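Local coordinates for protein phage terminase large subunit (Thermus phage P7426, PDB 7KS4) that probably drives ATP-powered packaging of viral DNA into empty capsids and cuts the viral genome, this chain being its N-terminal ATPase domain, at residues A[17-22]-A[89-94]; A[111-116]-A[127-132]; A[154-159]-A[188-193]; A[182-187]-A[250-255]. All blocks are in the same frame, centred on the assembly; numbering follows the deposited sequence. Where two conformers were deposited one is given.

Contact 1 of 4, residues A[17-22]-A[89-94]; sequences ELLGYK and VERLAE
R91 swings its CG opposite its own backbone N (chi1 169°), then bends at chi3 (55°), and this brings its guanidinium up to the carbonyl O of L19. The two terminal nitrogens share that one oxygen. NH1 makes the stronger bond, 3.0 Å from R91 NH1 to L19 O. R91 NH2 adds a weak bond to the same L19 O at 3.3 Å. L19 O lies at the edge of the guanidinium, close to its plane, but seen from the carbonyl NH1 sits above the plane rather than on a lone pair. R91 NE forms a salt bridge with E87, one turn earlier in the helix, so both ends of the group are tied.

Beside this polar grip is a small leucine cluster. L92 CD1 touches both leucines of 17-22. It lies 3.9 Å from L18 CB and 4.0 Å from L19 CD2. The L19 and L92 side chains meet at about a right angle. L19 also packs on V54 of helix 48-62.

G20 follows the helix with positive phi (68°) and completes a Schellman motif. The carbonyl that R91 binds belongs to the last turn of helix 13-19, just before this glycine. This helix end leads straight into Y21 and K22 of the ADP pocket, where K22 O accepts a hydrogen bond from the adenine amino group.

Contact 2 of 4, residues A[111-116]-A[127-132]; sequences LVHHYD and VATSEF
L111 lies alongside E131, its CD2 3.6 Å from E131 CG, and both point the same way. The E131 carboxylate itself goes to R109 and R133. V112 pairs with S130 through two backbone bonds, V112 N to S130 O and S130 N to V112 O, each 2.9 Å. H113 forms a non-hydrogen-bonded pair with T129, yet the side chains join them: H113 ND1 and T129 OG1 are 2.8 Å apart, with the hydroxyl in the ring plane. H113 NE2 bonds Q102, which fixes the ring at both nitrogens. H114 O takes two donors, V127 N at 2.7 Å and A128 N at 3.2 Å; this is a classic beta bulge in the antiparallel hairpin. On the face of V112, H114, A128 and S130, H114 NE2 and S130 OG both bond L60 O. D116 CB touches V127 CG2 at 3.7 Å. The chemistry implies a hairpin held by backbone bonds and reinforced by polar side chains, with H114 NE2 carrying a proton, since L60 O can only accept.

Contact 3 of 4, residues A[154-159]-A[188-193]; sequences DEAAMI and LNWFYE
N189 reaches back to A157 with its amide. N189 ND2 gives a weak bond to A157 O at 3.0 Å. The other end of the same amide caps the helix that follows: N189 OD1 accepts weakly from F191 N, so N189 is the N-cap. Its CG stands between the backbone N and the carbonyl carbon (chi1 65°), which lets one flat group serve both partners.

W190 comes next and brings its indole against the 156-159 turn. Its NE1 bonds I159 O at 2.8 Å. The donor lies nearly along the C=O axis, although the oxygen is tilted 24° from the indole plane. The six-membered part of the indole meets A156, with W190 CZ2 4.0 Å from A156 CB. F161 and W164 of helix 161-175 also meet the indole, and F194 packs edge-to-face with it.

F191 packs its CB on A157 CB at 3.8 Å. Its ring comes obliquely to both alanines, with F191 CD1 4.0 Å from A156 CB. The F191 side chain also touches V39 and C41 of strand 37-42.

The 156-158 turn is a short 3-10 segment fastened to the start of helix 190-197. It directly follows D154 and E155 of the predicted Walker B motif. D154 can bind magnesium in this protein but holds none in this model, and E155 is the probable catalytic glutamate of an ASCE P-loop ATPase.

Contact 4 of 4, residues A[182-187]-A[250-255]; sequences ISTPKG and RQEYGA. With SO4 (sulfate ion), chain H.
The Q251 amide has P185 O over one face, 3.2 Å from Q251 CD. Q251 OE1 is 3.1 Å from P185 O, two acceptors, and Q251 NE2 is 3.1 Å from G187 N, two donors. Neither pair is a hydrogen bond. Q251 NE2 instead makes a weak hydrogen bond with H260 NE2.

The E252 carboxylate is the second flat group. K186 NZ meets E252 OE1 on its syn side at 2.9 Å, a salt bridge 18° out of the carboxylate plane. The other oxygen, E252 OE2, comes 3.3 Å from T184 OG1, and the two side chains cross at about a right angle. E252 OE2 also makes a long, weak ion pair with R44. K186 likewise has a long, weak pair with E155. The bend of K186 at chi2 (74°) brings NZ back to the glutamate although its CB starts away. The ring of Y253 has O4 of a sulfate, probably from the crystallisation liquor, at its edge, with a weak bond from Y253 OH.

P185 CG lies 3.4 Å from the backbone carbonyl carbon A255 C. The side chains meet at P185 CD and A255 CB, 4.3 Å apart. Both residues pack on C41 of strand 37-42, which neighbours strand 178-183 in the sheet. The contact thus ties the loop leaving strand 178-183 to the C-terminal end of helix 246-252, while Y253 packs on helix 226-229.

Contacts 3 and 4 are neighbours, with centres about 10 Å apart, and their segments alternate along the chain. They join at the predicted catalytic residue: E155 OE2 is 2.8 Å from T184 N, probably hydrogen-bonded. A157 N and S183 OG, 2.9 Å apart, probably make a second bond. T184 stands about 6 Å from ADP, between side chain and ligand. Contact 1 reaches the same nucleotide from its adenine end, its centre about 31 Å from that of contact 3. Contact 2 lies away from the annotated sites. It touches contact 1 through V89 CG1 and V112 CG2, 3.6 Å apart, and shares the central sheet with contact 4.

Contact 1 of 4, residues A[17-22]-A[89-94]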
loop_
_atom_site.group_PDB
_atom_site.type_symbol
_atom_site.label_atom_id
_atom_site.label_comp_id
_atom_site.label_asym_id
_atom_site.label_seq_id
_atom_site.Cartn_x
_atom_site.Cartn_y
_atom_site.Cartn_z
ATOM N N GLU A 17 -9.884 -9.331 -12.627
ATOM C CA GLU A 17 -10.360 -9.249 -14.000
ATOM C C GLU A 17 -11.298 -8.062 -14.194
ATOM O O GLU A 17 -11.245 -7.383 -15.228
ATOM C CB GLU A 17 -11.052 -10.558 -14.366
ATOM C CG GLU A 17 -11.419 -10.700 -15.818
ATOM C CD GLU A 17 -10.253 -11.155 -16.686
ATOM O OE1 GLU A 17 -9.084 -10.941 -16.290
ATOM O OE2 GLU A 17 -10.514 -11.736 -17.762
ATOM N N LEU A 18 -12.172 -7.797 -13.220
ATOM C CA LEU A 18 -12.986 -6.585 -13.278
ATOM C C LEU A 18 -12.110 -5.340 -13.333
ATOM O O LEU A 18 -12.412 -4.388 -14.058
ATOM C CB LEU A 18 -13.930 -6.513 -12.071
ATOM C CG LEU A 18 -15.141 -7.449 -12.051
ATOM C CD1 LEU A 18 -15.893 -7.334 -10.719
ATOM C CD2 LEU A 18 -16.072 -7.140 -13.212
ATOM N N LEU A 19 -11.013 -5.325 -12.589
ATOM C CA LEU A 19 -10.172 -4.137 -12.565
ATOM C C LEU A 19 -9.316 -3.968 -13.812
ATOM O O LEU A 19 -8.692 -2.913 -13.967
ATOM C CB LEU A 19 -9.259 -4.163 -11.340
ATOM C CG LEU A 19 -9.875 -3.649 -10.045
ATOM C CD1 LEU A 19 -8.910 -3.880 -8.901
ATOM C CD2 LEU A 19 -10.224 -2.179 -10.173
ATOM N N GLY A 20 -9.268 -4.955 -14.702
ATOM C CA GLY A 20 -8.280 -4.910 -15.763
ATOM C C GLY A 20 -6.876 -5.064 -15.234
ATOM O O GLY A 20 -5.930 -4.539 -15.826
ATOM N N TYR A 21 -6.719 -5.795 -14.138
ATOM C CA TYR A 21 -5.470 -5.890 -13.397
ATOM C C TYR A 21 -4.928 -7.306 -13.500
ATOM O O TYR A 21 -5.650 -8.271 -13.232
ATOM C CB TYR A 21 -5.714 -5.501 -11.937
ATOM C CG TYR A 21 -4.545 -5.653 -10.982
ATOM C CD1 TYR A 21 -3.356 -4.955 -11.175
ATOM C CD2 TYR A 21 -4.660 -6.446 -9.850
ATOM C CE1 TYR A 21 -2.302 -5.076 -10.283
ATOM C CE2 TYR A 21 -3.610 -6.565 -8.942
ATOM C CZ TYR A 21 -2.435 -5.880 -9.168
ATOM O OH TYR A 21 -1.389 -5.985 -8.274
ATOM N N LYS A 22 -3.661 -7.429 -13.890
ATOM C CA LYS A 22 -2.992 -8.722 -14.035
ATOM C C LYS A 22 -1.713 -8.705 -13.206
ATOM O O LYS A 22 -0.628 -8.399 -13.719
ATOM C CB LYS A 22 -2.698 -9.032 -15.504
ATOM C CG LYS A 22 -3.950 -9.367 -16.338
ATOM C CD LYS A 22 -4.336 -8.241 -17.310
ATOM C CE LYS A 22 -5.540 -8.624 -18.186
ATOM N NZ LYS A 22 -6.524 -7.502 -18.395
ATOM N N VAL A 89 -11.875 3.226 -8.935
ATOM C CA VAL A 89 -13.156 3.254 -8.236
ATOM C C VAL A 89 -14.234 3.866 -9.123
ATOM O O VAL A 89 -15.363 3.369 -9.188
ATOM C CB VAL A 89 -13.009 4.020 -6.907
ATOM C CG1 VAL A 89 -14.366 4.465 -6.362
ATOM C CG2 VAL A 89 -12.285 3.167 -5.871
ATOM N N GLU A 90 -13.915 4.962 -9.808
ATOM C CA GLU A 90 -14.920 5.596 -10.655
ATOM C C GLU A 90 -15.305 4.705 -11.828
ATOM O O GLU A 90 -16.467 4.714 -12.255
ATOM C CB GLU A 90 -14.415 6.963 -11.126
ATOM C CG GLU A 90 -14.547 8.019 -10.032
ATOM C CD GLU A 90 -14.010 9.374 -10.425
ATOM O OE1 GLU A 90 -13.427 9.510 -11.521
ATOM O OE2 GLU A 90 -14.175 10.314 -9.621
ATOM N N ARG A 91 -14.359 3.919 -12.347
ATOM C CA ARG A 91 -14.676 2.983 -13.419
ATOM C C ARG A 91 -15.452 1.781 -12.892
ATOM O O ARG A 91 -16.485 1.394 -13.457
ATOM C CB ARG A 91 -13.387 2.531 -14.104
ATOM C CG ARG A 91 -13.569 1.357 -15.051
ATOM C CD ARG A 91 -12.369 1.204 -15.971
ATOM N NE ARG A 91 -11.117 1.085 -15.223
ATOM C CZ ARG A 91 -10.637 -0.053 -14.732
ATOM N NH1 ARG A 91 -9.489 -0.055 -14.069
ATOM N NH2 ARG A 91 -11.298 -1.192 -14.902
ATOM N N LEU A 92 -14.959 1.169 -11.812
ATOM C CA LEU A 92 -15.576 -0.050 -11.300
ATOM C C LEU A 92 -17.006 0.185 -10.839
ATOM O O LEU A 92 -17.838 -0.731 -10.902
ATOM C CB LEU A 92 -14.746 -0.611 -10.146
ATOM C CG LEU A 92 -14.776 -2.129 -10.027
ATOM C CD1 LEU A 92 -14.001 -2.751 -11.185
ATOM C CD2 LEU A 92 -14.207 -2.562 -8.678
ATOM N N ALA A 93 -17.310 1.387 -10.350
ATOM C CA ALA A 93 -18.655 1.668 -9.874
ATOM C C ALA A 93 -19.702 1.418 -10.945
ATOM O O ALA A 93 -20.864 1.155 -10.607
ATOM C CB ALA A 93 -18.750 3.114 -9.373
ATOM N N GLU A 94 -19.319 1.481 -12.226
ATOM C CA GLU A 94 -20.272 1.209 -13.296
ATOM C C GLU A 94 -20.951 -0.140 -13.109
ATOM O O GLU A 94 -22.150 -0.274 -13.379
ATOM C CB GLU A 94 -19.574 1.255 -14.654
ATOM C CG GLU A 94 -20.453 0.812 -15.816
ATOM C CD GLU A 94 -21.632 1.730 -16.044
ATOM O OE1 GLU A 94 -21.531 2.913 -15.660
ATOM O OE2 GLU A 94 -22.654 1.275 -16.613
#

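Contact 2 of 4, residues A[111-116]-A[127-132]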
loop_
_atom_site.group_PDB
_atom_site.type_symbol
_atom_site.label_atom_id
_atom_site.label_comp_id
_atom_site.label_asym_id
_atom_site.label_seq_id
_atom_site.Cartn_x
_atom_site.Cartn_y
_atom_site.Cartn_z
ATOM N N LEU A 111 -15.238 9.067 -1.705
ATOM C CA LEU A 111 -16.368 8.441 -1.032
ATOM C C LEU A 111 -17.071 7.487 -1.987
ATOM O O LEU A 111 -17.341 7.840 -3.140
ATOM C CB LEU A 111 -17.365 9.498 -0.538
ATOM C CG LEU A 111 -16.808 10.540 0.432
ATOM C CD1 LEU A 111 -17.883 11.552 0.773
ATOM C CD2 LEU A 111 -16.282 9.881 1.688
ATOM N N VAL A 112 -17.377 6.287 -1.509
ATOM C CA VAL A 112 -18.190 5.336 -2.257
ATOM C C VAL A 112 -19.469 5.126 -1.456
ATOM O O VAL A 112 -19.473 4.423 -0.438
ATOM C CB VAL A 112 -17.461 4.011 -2.509
ATOM C CG1 VAL A 112 -18.334 3.091 -3.334
ATOM C CG2 VAL A 112 -16.129 4.257 -3.208
ATOM N N HIS A 113 -20.562 5.732 -1.907
ATOM C CA HIS A 113 -21.842 5.592 -1.231
ATOM C C HIS A 113 -22.519 4.302 -1.679
ATOM O O HIS A 113 -22.614 4.031 -2.879
ATOM C CB HIS A 113 -22.741 6.792 -1.535
ATOM C CG HIS A 113 -22.146 8.109 -1.142
ATOM N ND1 HIS A 113 -21.912 8.458 0.170
ATOM C CD2 HIS A 113 -21.751 9.168 -1.890
ATOM C CE1 HIS A 113 -21.389 9.671 0.214
ATOM N NE2 HIS A 113 -21.284 10.124 -1.022
ATOM N N HIS A 114 -22.998 3.519 -0.713
ATOM C CA HIS A 114 -23.687 2.260 -0.972
ATOM C C HIS A 114 -25.164 2.423 -0.641
ATOM O O HIS A 114 -25.510 2.919 0.437
ATOM C CB HIS A 114 -23.090 1.128 -0.138
ATOM C CG HIS A 114 -21.705 0.751 -0.550
ATOM N ND1 HIS A 114 -21.451 -0.278 -1.428
ATOM C CD2 HIS A 114 -20.502 1.273 -0.217
ATOM C CE1 HIS A 114 -20.146 -0.380 -1.613
ATOM N NE2 HIS A 114 -19.548 0.552 -0.894
ATOM N N TYR A 115 -26.024 1.984 -1.554
ATOM C CA TYR A 115 -27.462 2.170 -1.439
ATOM C C TYR A 115 -28.168 0.833 -1.249
ATOM O O TYR A 115 -27.575 -0.240 -1.393
ATOM C CB TYR A 115 -28.003 2.899 -2.677
ATOM C CG TYR A 115 -27.529 4.329 -2.746
ATOM C CD1 TYR A 115 -28.357 5.370 -2.357
ATOM C CD2 TYR A 115 -26.242 4.637 -3.168
ATOM C CE1 TYR A 115 -27.928 6.678 -2.403
ATOM C CE2 TYR A 115 -25.805 5.943 -3.221
ATOM C CZ TYR A 115 -26.648 6.961 -2.833
ATOM O OH TYR A 115 -26.220 8.271 -2.880
ATOM N N ASP A 116 -29.462 0.921 -0.927
ATOM C CA ASP A 116 -30.297 -0.246 -0.676
ATOM C C ASP A 116 -30.944 -0.784 -1.945
ATOM O O ASP A 116 -31.763 -1.707 -1.871
ATOM C CB ASP A 116 -31.380 0.099 0.351
ATOM C CG ASP A 116 -32.475 1.005 -0.216
ATOM O OD1 ASP A 116 -32.234 1.717 -1.218
ATOM O OD2 ASP A 116 -33.586 1.005 0.357
ATOM N N VAL A 127 -27.116 3.448 2.493
ATOM C CA VAL A 127 -26.987 2.542 3.622
ATOM C C VAL A 127 -25.616 2.644 4.273
ATOM O O VAL A 127 -25.505 2.482 5.494
ATOM C CB VAL A 127 -27.268 1.086 3.194
ATOM C CG1 VAL A 127 -27.087 0.132 4.371
ATOM C CG2 VAL A 127 -28.659 0.963 2.633
ATOM N N ALA A 128 -24.575 2.901 3.497
ATOM C CA ALA A 128 -23.223 2.946 4.028
ATOM C C ALA A 128 -22.371 3.764 3.075
ATOM O O ALA A 128 -22.695 3.903 1.894
ATOM C CB ALA A 128 -22.652 1.540 4.207
ATOM N N THR A 129 -21.290 4.319 3.609
ATOM C CA THR A 129 -20.340 5.097 2.819
ATOM C C THR A 129 -18.929 4.645 3.181
ATOM O O THR A 129 -18.506 4.776 4.334
ATOM C CB THR A 129 -20.522 6.596 3.062
ATOM O OG1 THR A 129 -21.809 7.002 2.583
ATOM C CG2 THR A 129 -19.450 7.402 2.332
ATOM N N SER A 130 -18.227 4.087 2.201
ATOM C CA SER A 130 -16.802 3.826 2.320
ATOM C C SER A 130 -16.027 5.097 2.004
ATOM O O SER A 130 -16.448 5.911 1.179
ATOM C CB SER A 130 -16.388 2.706 1.368
ATOM O OG SER A 130 -17.235 1.589 1.517
ATOM N N GLU A 131 -14.884 5.270 2.673
ATOM C CA GLU A 131 -14.113 6.501 2.567
ATOM C C GLU A 131 -12.627 6.189 2.452
ATOM O O GLU A 131 -12.102 5.353 3.195
ATOM C CB GLU A 131 -14.348 7.407 3.780
ATOM C CG GLU A 131 -13.598 8.714 3.705
ATOM C CD GLU A 131 -14.028 9.692 4.780
ATOM O OE1 GLU A 131 -14.904 9.340 5.597
ATOM O OE2 GLU A 131 -13.486 10.813 4.805
ATOM N N PHE A 132 -11.955 6.878 1.531
ATOM C CA PHE A 132 -10.521 6.722 1.322
ATOM C C PHE A 132 -9.904 8.101 1.171
ATOM O O PHE A 132 -10.370 8.902 0.356
ATOM C CB PHE A 132 -10.239 5.869 0.082
ATOM C CG PHE A 132 -8.781 5.573 -0.149
ATOM C CD1 PHE A 132 -8.077 4.763 0.728
ATOM C CD2 PHE A 132 -8.127 6.071 -1.266
ATOM C CE1 PHE A 132 -6.735 4.473 0.512
ATOM C CE2 PHE A 132 -6.787 5.784 -1.492
ATOM C CZ PHE A 132 -6.093 4.981 -0.604
#

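Contact 3 of 4, residues A[154-159]-A[188-193]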
loop_
_atom_site.group_PDB
_atom_site.type_symbol
_atom_site.label_atom_id
_atom_site.label_comp_id
_atom_site.label_asym_id
_atom_site.label_seq_id
_atom_site.Cartn_x
_atom_site.Cartn_y
_atom_site.Cartn_z
ATOM N N ASP A 154 3.059 4.604 1.941
ATOM C CA ASP A 154 3.881 4.617 0.740
ATOM C C ASP A 154 5.202 5.307 1.051
ATOM O O ASP A 154 5.233 6.297 1.786
ATOM C CB ASP A 154 3.160 5.331 -0.400
ATOM C CG ASP A 154 3.840 5.134 -1.743
ATOM O OD1 ASP A 154 4.550 4.123 -1.920
ATOM O OD2 ASP A 154 3.651 5.990 -2.623
ATOM N N GLU A 155 6.289 4.777 0.498
ATOM C CA GLU A 155 7.647 5.186 0.876
ATOM C C GLU A 155 7.761 5.331 2.393
ATOM O O GLU A 155 8.225 6.343 2.936
ATOM C CB GLU A 155 8.062 6.461 0.149
ATOM C CG GLU A 155 8.675 6.176 -1.229
ATOM C CD GLU A 155 9.882 5.236 -1.148
ATOM O OE1 GLU A 155 10.926 5.633 -0.583
ATOM O OE2 GLU A 155 9.773 4.086 -1.620
ATOM N N ALA A 156 7.347 4.263 3.073
ATOM C CA ALA A 156 7.276 4.257 4.528
ATOM C C ALA A 156 8.626 4.516 5.185
ATOM O O ALA A 156 8.680 5.114 6.265
ATOM C CB ALA A 156 6.722 2.916 5.000
ATOM N N ALA A 157 9.723 4.052 4.581
ATOM C CA ALA A 157 11.025 4.232 5.216
ATOM C C ALA A 157 11.406 5.700 5.326
ATOM O O ALA A 157 12.306 6.043 6.102
ATOM C CB ALA A 157 12.103 3.463 4.451
ATOM N N MET A 158 10.740 6.571 4.571
ATOM C CA MET A 158 10.943 8.007 4.660
ATOM C C MET A 158 9.929 8.693 5.569
ATOM O O MET A 158 10.000 9.913 5.741
ATOM C CB MET A 158 10.887 8.623 3.257
ATOM C CG MET A 158 12.104 8.300 2.407
ATOM S SD MET A 158 13.608 9.063 3.059
ATOM C CE MET A 158 13.361 10.775 2.594
ATOM N N ILE A 159 9.004 7.950 6.159
ATOM C CA ILE A 159 8.014 8.499 7.081
ATOM C C ILE A 159 8.548 8.334 8.505
ATOM O O ILE A 159 8.966 7.227 8.860
ATOM C CB ILE A 159 6.651 7.801 6.925
ATOM C CG1 ILE A 159 6.066 8.090 5.534
ATOM C CG2 ILE A 159 5.677 8.251 8.011
ATOM C CD1 ILE A 159 4.804 7.314 5.216
ATOM N N LEU A 188 18.819 1.271 8.254
ATOM C CA LEU A 188 18.362 0.438 9.364
ATOM C C LEU A 188 17.550 1.303 10.324
ATOM O O LEU A 188 18.009 1.721 11.391
ATOM C CB LEU A 188 19.549 -0.222 10.050
ATOM C CG LEU A 188 20.472 -0.971 9.088
ATOM C CD1 LEU A 188 21.648 -1.550 9.846
ATOM C CD2 LEU A 188 19.723 -2.074 8.341
ATOM N N ASN A 189 16.308 1.568 9.917
ATOM C CA ASN A 189 15.369 2.353 10.704
ATOM C C ASN A 189 14.125 1.526 11.003
ATOM O O ASN A 189 14.161 0.296 10.902
ATOM C CB ASN A 189 15.014 3.648 9.973
ATOM C CG ASN A 189 14.255 3.409 8.677
ATOM O OD1 ASN A 189 13.922 2.276 8.320
ATOM N ND2 ASN A 189 13.998 4.488 7.956
ATOM N N TRP A 190 13.023 2.177 11.384
ATOM C CA TRP A 190 11.848 1.425 11.808
ATOM C C TRP A 190 11.319 0.518 10.703
ATOM O O TRP A 190 10.796 -0.562 10.992
ATOM C CB TRP A 190 10.751 2.380 12.290
ATOM C CG TRP A 190 10.003 3.068 11.194
ATOM C CD1 TRP A 190 10.363 4.215 10.549
ATOM C CD2 TRP A 190 8.758 2.658 10.625
ATOM N NE1 TRP A 190 9.415 4.547 9.610
ATOM C CE2 TRP A 190 8.416 3.609 9.639
ATOM C CE3 TRP A 190 7.895 1.584 10.853
ATOM C CZ2 TRP A 190 7.252 3.514 8.877
ATOM C CZ3 TRP A 190 6.730 1.494 10.099
ATOM C CH2 TRP A 190 6.421 2.454 9.124
ATOM N N PHE A 191 11.449 0.928 9.435
ATOM C CA PHE A 191 10.948 0.100 8.341
ATOM C C PHE A 191 11.721 -1.206 8.247
ATOM O O PHE A 191 11.144 -2.261 7.956
ATOM C CB PHE A 191 11.026 0.874 7.027
ATOM C CG PHE A 191 10.610 0.081 5.823
ATOM C CD1 PHE A 191 9.271 -0.113 5.537
ATOM C CD2 PHE A 191 11.561 -0.450 4.964
ATOM C CE1 PHE A 191 8.883 -0.838 4.427
ATOM C CE2 PHE A 191 11.177 -1.176 3.844
ATOM C CZ PHE A 191 9.835 -1.367 3.574
ATOM N N TYR A 192 13.033 -1.150 8.496
ATOM C CA TYR A 192 13.840 -2.364 8.562
ATOM C C TYR A 192 13.361 -3.288 9.674
ATOM O O TYR A 192 13.258 -4.506 9.483
ATOM C CB TYR A 192 15.304 -1.981 8.774
ATOM C CG TYR A 192 16.171 -3.111 9.258
ATOM C CD1 TYR A 192 16.451 -4.203 8.439
ATOM C CD2 TYR A 192 16.720 -3.088 10.535
ATOM C CE1 TYR A 192 17.253 -5.247 8.887
ATOM C CE2 TYR A 192 17.518 -4.120 10.991
ATOM C CZ TYR A 192 17.787 -5.193 10.164
ATOM O OH TYR A 192 18.583 -6.214 10.628
ATOM N N GLU A 193 13.081 -2.727 10.850
ATOM C CA GLU A 193 12.601 -3.538 11.962
ATOM C C GLU A 193 11.293 -4.229 11.610
ATOM O O GLU A 193 11.137 -5.436 11.833
ATOM C CB GLU A 193 12.427 -2.665 13.198
ATOM C CG GLU A 193 13.710 -1.993 13.594
ATOM C CD GLU A 193 13.536 -0.969 14.673
ATOM O OE1 GLU A 193 12.381 -0.594 14.987
ATOM O OE2 GLU A 193 14.578 -0.546 15.208
#

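Contact 4 of 4, residues A[182-187]-A[250-255]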
loop_
_atom_site.group_PDB
_atom_site.type_symbol
_atom_site.label_atom_id
_atom_site.label_comp_id
_atom_site.label_asym_id
_atom_site.label_seq_id
_atom_site.Cartn_x
_atom_site.Cartn_y
_atom_site.Cartn_z
ATOM N N ILE A 182 4.877 -0.150 2.575
ATOM C CA ILE A 182 5.634 -0.377 1.350
ATOM C C ILE A 182 6.668 0.729 1.201
ATOM O O ILE A 182 6.387 1.900 1.470
ATOM C CB ILE A 182 4.712 -0.443 0.108
ATOM C CG1 ILE A 182 3.954 0.870 -0.088
ATOM C CG2 ILE A 182 3.728 -1.580 0.266
ATOM C CD1 ILE A 182 2.984 0.871 -1.265
ATOM N N SER A 183 7.873 0.355 0.777
ATOM C CA SER A 183 8.917 1.359 0.618
ATOM C C SER A 183 10.119 0.774 -0.102
ATOM O O SER A 183 10.363 -0.433 -0.054
ATOM C CB SER A 183 9.373 1.903 1.981
ATOM O OG SER A 183 10.143 3.088 1.839
ATOM N N THR A 184 10.868 1.645 -0.762
ATOM C CA THR A 184 12.270 1.320 -0.956
ATOM C C THR A 184 13.005 1.590 0.354
ATOM O O THR A 184 12.621 2.498 1.095
ATOM C CB THR A 184 12.882 2.158 -2.074
ATOM O OG1 THR A 184 12.838 3.539 -1.703
ATOM C CG2 THR A 184 12.116 1.957 -3.377
ATOM N N PRO A 185 14.022 0.803 0.691
ATOM C CA PRO A 185 14.619 0.921 2.026
ATOM C C PRO A 185 15.475 2.170 2.170
ATOM O O PRO A 185 16.037 2.689 1.200
ATOM C CB PRO A 185 15.464 -0.353 2.150
ATOM C CG PRO A 185 15.788 -0.728 0.745
ATOM C CD PRO A 185 14.592 -0.320 -0.071
ATOM N N LYS A 186 15.592 2.640 3.411
ATOM C CA LYS A 186 16.369 3.835 3.724
ATOM C C LYS A 186 17.232 3.579 4.956
ATOM O O LYS A 186 17.237 4.342 5.924
ATOM C CB LYS A 186 15.446 5.037 3.913
ATOM C CG LYS A 186 15.636 6.122 2.876
ATOM C CD LYS A 186 15.065 5.718 1.538
ATOM C CE LYS A 186 15.152 6.847 0.541
ATOM N NZ LYS A 186 14.584 6.452 -0.770
ATOM N N GLY A 187 17.967 2.482 4.930
ATOM C CA GLY A 187 18.841 2.142 6.029
ATOM C C GLY A 187 18.144 1.341 7.110
ATOM O O GLY A 187 17.039 0.807 6.950
ATOM N N ARG A 250 22.104 0.273 -4.585
ATOM C CA ARG A 250 21.756 -0.873 -3.754
ATOM C C ARG A 250 20.398 -0.698 -3.086
ATOM O O ARG A 250 19.690 -1.688 -2.856
ATOM C CB ARG A 250 22.840 -1.102 -2.696
ATOM C CG ARG A 250 24.171 -1.592 -3.251
ATOM C CD ARG A 250 25.183 -1.839 -2.136
ATOM N NE ARG A 250 26.420 -2.414 -2.658
ATOM C CZ ARG A 250 26.637 -3.714 -2.838
ATOM N NH1 ARG A 250 25.701 -4.603 -2.527
ATOM N NH2 ARG A 250 27.799 -4.130 -3.327
ATOM N N GLN A 251 20.024 0.537 -2.739
ATOM C CA GLN A 251 18.742 0.760 -2.075
ATOM C C GLN A 251 17.589 0.819 -3.065
ATOM O O GLN A 251 16.585 0.118 -2.900
ATOM C CB GLN A 251 18.766 2.059 -1.273
ATOM C CG GLN A 251 19.516 1.989 0.023
ATOM C CD GLN A 251 19.159 3.145 0.937
ATOM O OE1 GLN A 251 18.656 4.178 0.489
ATOM N NE2 GLN A 251 19.398 2.967 2.225
ATOM N N GLU A 252 17.696 1.691 -4.071
ATOM C CA GLU A 252 16.542 1.977 -4.917
ATOM C C GLU A 252 16.236 0.826 -5.861
ATOM O O GLU A 252 15.066 0.579 -6.170
ATOM C CB GLU A 252 16.777 3.261 -5.708
ATOM C CG GLU A 252 17.039 4.485 -4.845
ATOM C CD GLU A 252 15.934 4.742 -3.834
ATOM O OE1 GLU A 252 16.263 5.068 -2.672
ATOM O OE2 GLU A 252 14.742 4.609 -4.196
ATOM N N TYR A 253 17.261 0.112 -6.320
ATOM C CA TYR A 253 17.079 -1.027 -7.205
ATOM C C TYR A 253 17.334 -2.355 -6.526
ATOM O O TYR A 253 16.554 -3.292 -6.708
ATOM C CB TYR A 253 18.000 -0.891 -8.422
ATOM C CG TYR A 253 17.727 0.363 -9.206
ATOM C CD1 TYR A 253 16.502 0.559 -9.824
ATOM C CD2 TYR A 253 18.690 1.355 -9.327
ATOM C CE1 TYR A 253 16.239 1.706 -10.540
ATOM C CE2 TYR A 253 18.437 2.508 -10.047
ATOM C CZ TYR A 253 17.207 2.677 -10.650
ATOM O OH TYR A 253 16.952 3.823 -11.369
ATOM N N GLY A 254 18.399 -2.463 -5.729
ATOM C CA GLY A 254 18.639 -3.689 -4.997
ATOM C C GLY A 254 17.675 -3.920 -3.852
ATOM O O GLY A 254 17.523 -5.061 -3.405
ATOM N N ALA A 255 17.012 -2.864 -3.376
ATOM C CA ALA A 255 16.149 -2.955 -2.200
ATOM C C ALA A 255 16.940 -3.461 -0.995
ATOM O O ALA A 255 16.422 -4.197 -0.151
ATOM C CB ALA A 255 14.930 -3.841 -2.469
HETATM S S SO4 H . 14.878 7.453 -12.395
HETATM O O1 SO4 H . 15.689 7.871 -13.537
HETATM O O2 SO4 H . 13.489 7.299 -12.814
HETATM O O3 SO4 H . 14.965 8.474 -11.353
HETATM O O4 SO4 H . 15.357 6.175 -11.872
#